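Local coordinates for protein binary enterotoxin of Clostridium perfringens component a (PDB 5H03) that binds NAD(+) and, as the enzymatic component of a binary enterotoxin, probably transfers ADP-ribose to a host protein, actin in related toxins, at residues Gln182-Lys187 with Ala206-Gln211; Ser129-Ile134 with Lys392-Thr397. All blocks are in the same frame, centred on the assembly; numbering follows the deposited sequence.

Contact 1. Residues Gln182-Lys187 with Ala206-Gln211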
loop_
_atom_site.group_PDB
_atom_site.type_symbol
_atom_site.label_atom_id
_atom_site.label_comp_id
_atom_site.label_asym_id
_atom_site.label_seq_id
_atom_site.Cartn_x
_atom_site.Cartn_y
_atom_site.Cartn_z
ATOM N N GLN A 182 1.085 7.070 10.442
ATOM C CA GLN A 182 0.927 6.615 9.064
ATOM C C GLN A 182 2.250 6.034 8.547
ATOM O O GLN A 182 3.312 6.228 9.139
ATOM C CB GLN A 182 0.508 7.784 8.157
ATOM C CG GLN A 182 1.582 8.903 8.107
ATOM C CD GLN A 182 1.074 10.307 7.760
ATOM O OE1 GLN A 182 1.670 11.310 8.193
ATOM N NE2 GLN A 182 -0.003 10.394 6.958
ATOM N N GLY A 183 2.172 5.290 7.445
ATOM C CA GLY A 183 3.342 4.783 6.757
ATOM C C GLY A 183 3.679 3.328 6.999
ATOM O O GLY A 183 4.767 2.892 6.587
ATOM N N TYR A 184 2.802 2.569 7.665
ATOM C CA TYR A 184 3.037 1.180 8.062
ATOM C C TYR A 184 2.247 0.179 7.217
ATOM O O TYR A 184 1.381 0.539 6.423
ATOM C CB TYR A 184 2.735 1.021 9.561
ATOM C CG TYR A 184 3.746 1.758 10.409
ATOM C CD1 TYR A 184 5.017 1.218 10.622
ATOM C CD2 TYR A 184 3.493 3.031 10.891
ATOM C CE1 TYR A 184 5.968 1.890 11.362
ATOM C CE2 TYR A 184 4.463 3.724 11.628
ATOM C CZ TYR A 184 5.700 3.141 11.848
ATOM O OH TYR A 184 6.661 3.800 12.580
ATOM N N SER A 185 2.643 -1.093 7.343
ATOM C CA SER A 185 2.044 -2.223 6.629
ATOM C C SER A 185 1.871 -3.386 7.610
ATOM O O SER A 185 2.519 -3.452 8.654
ATOM C CB SER A 185 2.878 -2.709 5.415
ATOM O OG SER A 185 3.056 -1.718 4.412
ATOM N N LEU A 186 1.006 -4.323 7.230
ATOM C CA LEU A 186 0.725 -5.500 8.042
ATOM C C LEU A 186 1.237 -6.785 7.387
ATOM O O LEU A 186 0.871 -7.113 6.258
ATOM C CB LEU A 186 -0.775 -5.615 8.318
ATOM C CG LEU A 186 -1.220 -5.370 9.761
ATOM C CD1 LEU A 186 -1.111 -3.896 10.116
ATOM C CD2 LEU A 186 -2.640 -5.874 9.978
ATOM N N LYS A 187 2.088 -7.500 8.114
ATOM C CA LYS A 187 2.675 -8.759 7.661
ATOM C C LYS A 187 2.171 -9.894 8.545
ATOM O O LYS A 187 2.395 -9.882 9.756
ATOM C CB LYS A 187 4.203 -8.656 7.672
ATOM C CG LYS A 187 4.967 -9.811 7.095
ATOM C CD LYS A 187 6.429 -9.398 7.052
ATOM C CE LYS A 187 7.403 -10.561 6.855
ATOM N NZ LYS A 187 8.579 -10.364 7.782
ATOM N N ALA A 206 -0.125 -10.659 13.248
ATOM C CA ALA A 206 0.661 -9.926 12.265
ATOM C C ALA A 206 1.625 -8.979 12.954
ATOM O O ALA A 206 1.398 -8.554 14.083
ATOM C CB ALA A 206 -0.240 -9.160 11.290
ATOM N N ASP A 207 2.684 -8.618 12.235
ATOM C CA ASP A 207 3.616 -7.582 12.664
ATOM C C ASP A 207 3.361 -6.298 11.892
ATOM O O ASP A 207 3.050 -6.324 10.693
ATOM C CB ASP A 207 5.074 -7.973 12.402
ATOM C CG ASP A 207 5.602 -9.024 13.386
ATOM O OD1 ASP A 207 4.961 -9.287 14.431
ATOM O OD2 ASP A 207 6.675 -9.574 13.102
ATOM N N LEU A 208 3.529 -5.177 12.576
ATOM C CA LEU A 208 3.492 -3.882 11.930
ATOM C C LEU A 208 4.899 -3.625 11.394
ATOM O O LEU A 208 5.848 -3.534 12.176
ATOM C CB LEU A 208 3.070 -2.800 12.913
ATOM C CG LEU A 208 2.905 -1.437 12.264
ATOM C CD1 LEU A 208 1.462 -1.291 11.838
ATOM C CD2 LEU A 208 3.271 -0.372 13.260
ATOM N N ILE A 209 5.034 -3.499 10.079
ATOM C CA ILE A 209 6.342 -3.298 9.475
ATOM C C ILE A 209 6.299 -2.024 8.627
ATOM O O ILE A 209 5.236 -1.567 8.199
ATOM C CB ILE A 209 6.730 -4.509 8.624
ATOM C CG1 ILE A 209 5.680 -4.708 7.542
ATOM C CG2 ILE A 209 6.786 -5.800 9.499
ATOM C CD1 ILE A 209 6.227 -5.296 6.233
ATOM N N LYS A 210 7.473 -1.447 8.375
ATOM C CA LYS A 210 7.570 -0.245 7.547
ATOM C C LYS A 210 8.330 -0.518 6.259
ATOM O O LYS A 210 9.551 -0.617 6.282
ATOM C CB LYS A 210 8.243 0.886 8.314
ATOM C CG LYS A 210 8.021 2.258 7.667
ATOM C CD LYS A 210 8.254 3.343 8.682
ATOM C CE LYS A 210 8.226 4.708 8.061
ATOM N NZ LYS A 210 8.262 5.727 9.164
ATOM N N GLN A 211 7.631 -0.605 5.133
ATOM C CA GLN A 211 8.347 -0.745 3.874
ATOM C C GLN A 211 8.671 0.622 3.262
ATOM O O GLN A 211 8.038 1.641 3.560
ATOM C CB GLN A 211 7.591 -1.611 2.858
ATOM C CG GLN A 211 6.091 -1.685 2.954
ATOM C CD GLN A 211 5.515 -2.722 2.003
ATOM O OE1 GLN A 211 6.234 -3.611 1.512
ATOM N NE2 GLN A 211 4.207 -2.634 1.752
HETATM O O HOH W 1 6.148 6.957 9.557
HETATM O O HOH W 2 4.855 0.516 5.106
HETATM O O HOH W 3 6.336 3.707 4.279
#

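Contact 2. Residues Ser129-Ile134 with Lys392-Thr397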
loop_
_atom_site.group_PDB
_atom_site.type_symbol
_atom_site.label_atom_id
_atom_site.label_comp_id
_atom_site.label_asym_id
_atom_site.label_seq_id
_atom_site.Cartn_x
_atom_site.Cartn_y
_atom_site.Cartn_z
ATOM N N SER A 129 -0.360 -15.050 2.969
ATOM C CA SER A 129 1.076 -15.288 2.889
ATOM C C SER A 129 1.723 -14.419 1.816
ATOM O O SER A 129 1.082 -14.027 0.837
ATOM C CB SER A 129 1.368 -16.757 2.590
ATOM O OG SER A 129 1.079 -17.549 3.725
ATOM N N ASP A 130 3.004 -14.107 2.028
ATOM C CA ASP A 130 3.840 -13.438 1.018
ATOM C C ASP A 130 3.213 -12.116 0.574
ATOM O O ASP A 130 3.201 -11.776 -0.617
ATOM C CB ASP A 130 4.065 -14.357 -0.194
ATOM C CG ASP A 130 4.666 -15.723 0.189
ATOM O OD1 ASP A 130 5.573 -15.761 1.050
ATOM O OD2 ASP A 130 4.166 -16.767 -0.302
ATOM N N THR A 131 2.695 -11.362 1.546
ATOM C CA THR A 131 1.957 -10.128 1.286
ATOM C C THR A 131 2.242 -9.142 2.410
ATOM O O THR A 131 2.132 -9.505 3.586
ATOM C CB THR A 131 0.435 -10.386 1.208
ATOM O OG1 THR A 131 0.138 -11.466 0.300
ATOM C CG2 THR A 131 -0.315 -9.125 0.757
ATOM N N ASN A 132 2.605 -7.910 2.059
ATOM C CA ASN A 132 2.576 -6.789 2.999
ATOM C C ASN A 132 1.334 -5.953 2.674
ATOM O O ASN A 132 1.271 -5.330 1.613
ATOM C CB ASN A 132 3.854 -5.955 2.924
ATOM C CG ASN A 132 5.087 -6.738 3.339
ATOM O OD1 ASN A 132 4.992 -7.724 4.081
ATOM N ND2 ASN A 132 6.253 -6.307 2.863
ATOM N N PHE A 133 0.340 -5.961 3.576
ATOM C CA PHE A 133 -0.891 -5.176 3.394
ATOM C C PHE A 133 -0.664 -3.747 3.877
ATOM O O PHE A 133 -0.586 -3.484 5.083
ATOM C CB PHE A 133 -2.094 -5.804 4.110
ATOM C CG PHE A 133 -2.531 -7.140 3.548
ATOM C CD1 PHE A 133 -3.418 -7.206 2.481
ATOM C CD2 PHE A 133 -2.059 -8.335 4.095
ATOM C CE1 PHE A 133 -3.816 -8.449 1.952
ATOM C CE2 PHE A 133 -2.442 -9.563 3.571
ATOM C CZ PHE A 133 -3.323 -9.616 2.490
ATOM N N ILE A 134 -0.521 -2.825 2.925
ATOM C CA ILE A 134 -0.318 -1.420 3.254
ATOM C C ILE A 134 -1.529 -0.870 3.983
ATOM O O ILE A 134 -2.672 -1.106 3.588
ATOM C CB ILE A 134 -0.025 -0.605 1.983
ATOM C CG1 ILE A 134 1.281 -1.093 1.349
ATOM C CG2 ILE A 134 -0.080 0.886 2.283
ATOM C CD1 ILE A 134 1.577 -0.500 -0.013
ATOM N N LYS A 392 0.699 -10.681 -8.465
ATOM C CA LYS A 392 -0.570 -11.131 -7.903
ATOM C C LYS A 392 -1.298 -9.954 -7.278
ATOM O O LYS A 392 -0.682 -9.125 -6.600
ATOM C CB LYS A 392 -0.366 -12.232 -6.866
ATOM C CG LYS A 392 0.554 -11.865 -5.728
ATOM C CD LYS A 392 0.858 -13.111 -4.861
ATOM C CE LYS A 392 1.615 -12.778 -3.572
ATOM N NZ LYS A 392 0.811 -11.932 -2.623
ATOM N N ILE A 393 -2.604 -9.875 -7.519
ATOM C CA ILE A 393 -3.439 -8.809 -6.953
ATOM C C ILE A 393 -3.796 -9.143 -5.509
ATOM O O ILE A 393 -4.412 -10.172 -5.238
ATOM C CB ILE A 393 -4.696 -8.597 -7.800
ATOM C CG1 ILE A 393 -4.271 -8.209 -9.211
ATOM C CG2 ILE A 393 -5.591 -7.513 -7.194
ATOM C CD1 ILE A 393 -5.437 -7.857 -10.112
ATOM N N ASP A 394 -3.386 -8.279 -4.580
ATOM C CA ASP A 394 -3.588 -8.460 -3.149
ATOM C C ASP A 394 -4.842 -7.783 -2.610
ATOM O O ASP A 394 -5.523 -8.346 -1.750
ATOM C CB ASP A 394 -2.387 -7.912 -2.400
ATOM C CG ASP A 394 -1.091 -8.569 -2.831
ATOM O OD1 ASP A 394 -1.084 -9.820 -3.069
ATOM O OD2 ASP A 394 -0.113 -7.798 -2.997
ATOM N N ASN A 395 -5.087 -6.540 -3.025
ATOM C CA ASN A 395 -6.150 -5.709 -2.487
ATOM C C ASN A 395 -6.583 -4.721 -3.561
ATOM O O ASN A 395 -5.799 -4.349 -4.449
ATOM C CB ASN A 395 -5.671 -4.967 -1.235
ATOM C CG ASN A 395 -6.674 -4.985 -0.110
ATOM O OD1 ASN A 395 -7.869 -5.252 -0.314
ATOM N ND2 ASN A 395 -6.195 -4.680 1.103
ATOM N N ILE A 396 -7.841 -4.309 -3.483
ATOM C CA ILE A 396 -8.379 -3.265 -4.339
ATOM C C ILE A 396 -9.124 -2.279 -3.456
ATOM O O ILE A 396 -9.963 -2.688 -2.637
ATOM C CB ILE A 396 -9.281 -3.843 -5.443
ATOM C CG1 ILE A 396 -8.423 -4.660 -6.424
ATOM C CG2 ILE A 396 -10.082 -2.728 -6.126
ATOM C CD1 ILE A 396 -9.191 -5.340 -7.540
ATOM N N THR A 397 -8.801 -0.990 -3.602
ATOM C CA THR A 397 -9.266 0.035 -2.677
ATOM C C THR A 397 -9.739 1.265 -3.443
ATOM O O THR A 397 -8.946 1.913 -4.129
ATOM C CB THR A 397 -8.143 0.403 -1.715
ATOM O OG1 THR A 397 -7.908 -0.708 -0.835
ATOM C CG2 THR A 397 -8.511 1.636 -0.885
HETATM O O HOH W 4 -0.705 -13.975 -1.455
HETATM O O HOH W 5 -2.648 -11.237 -1.104
#

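Contact 1. Residues Gln182-Lys187 with Ala206-Gln211
S185 and I209 form a hydrogen-bonded antiparallel pair, S185 N to I209 O at 2.8 Å and I209 N back to S185 O, and the ladder runs on through the non-hydrogen-bonded pair L186 and L208 to K187 and D207, which are again doubly bonded. The two short strand segments run at 146° to each other, so they are twisted well away from exact antiparallel. Next to this ladder, Y184 lays one face of its ring over L208. The L208 side chain leaves with CG opposite the backbone N (chi1 -175°), which brings both methyls to Y184: CD2 stands 3.8 Å from the ring centroid in a CH-pi contact, displaced toward the rim, while CD1 meets Y184 CB at 3.5 Å and also touches L186 CD1. The aliphatic chain of K210 passes the ring obliquely, its CD 3.8 Å from Y184 CE1. On the other face of the sheet, S185 OG accepts a weak bond from Q211 NE2 (3.0 Å), the angle at the hydrogen being only 127°; the other end of that amide, OE1, takes a firmer bond from N132. A water links G183 O, S185 OG and Q211 N, binding the chain together where the ladder stops. The contact is the open end of the hairpin formed by strands 185-196 and 199-209, at the middle of a five-stranded mixed sheet, with strand 132-134 flanking the first and strand 154-160 the second.

Contact 2. Residues Ser129-Ile134 with Lys392-Thr397
K392 reaches from strand 389-401 to the turn ahead of strand 132-134, and its ammonium is the point where the two segments bond. From CB the chain leaves with CG between the backbone N and the carbonyl carbon (chi1 56°), then runs extended through CG and CD. CE comes within 3.5 Å of D130 O, and a bend at chi4 (65°) swings NZ into a cluster of oxygens. There NZ donates to T131 OG1 at 3.0 Å and to D130 O at 3.1 Å, lying well above the plane of that carbonyl. It also forms a salt bridge with D394 OD1 (2.9 Å) on the syn side of the carboxylate, somewhat out of its plane, and a water on NZ probably also bonds S129 O. T131 OG1 donates a hydrogen bond to S129 O at 2.8 Å, from above the plane of that carbonyl, while its methyl CG2 packs between two flat groups: D394 CG lies 3.7 Å away, and the F133 ring has CG2 over the centre of one face. The edge of that ring approaches N395 ND2, CD1 at 4.0 Å, with ring and amide planes 89° apart. D394 and N395 both face D415 as a classic beta bulge, and T417 bonds D394 OD2. The chemistry is therefore mainly polar: one lysine charge, probably balanced by D394, draws together a backbone carbonyl and a threonine hydroxyl, and a water probably bridges T131 OG1 and D394 OD1. The T131 methyl and F133 ring, from one segment, meet mostly polar groups of the other.

How the contacts relate
From the N terminus, the chain first passes 129-134, whose end is the edge strand of the first five-stranded sheet. It then builds strands 154-160 and 185-196, turns, and returns along 199-209; contact 1 closes this short hairpin loop. Only much later, after the helices and strands of the second half, does 392-397 come back to 129-134, so the long loop of contact 2 encloses that of contact 1 without crossing it. The two contacts meet directly: L186 N probably bonds F133 O, and I209 CD1 packs on N132 CG. Contact 1 lies within the first sheet, and contact 2 joins the edge strand of that sheet to strand 389-401 of the second.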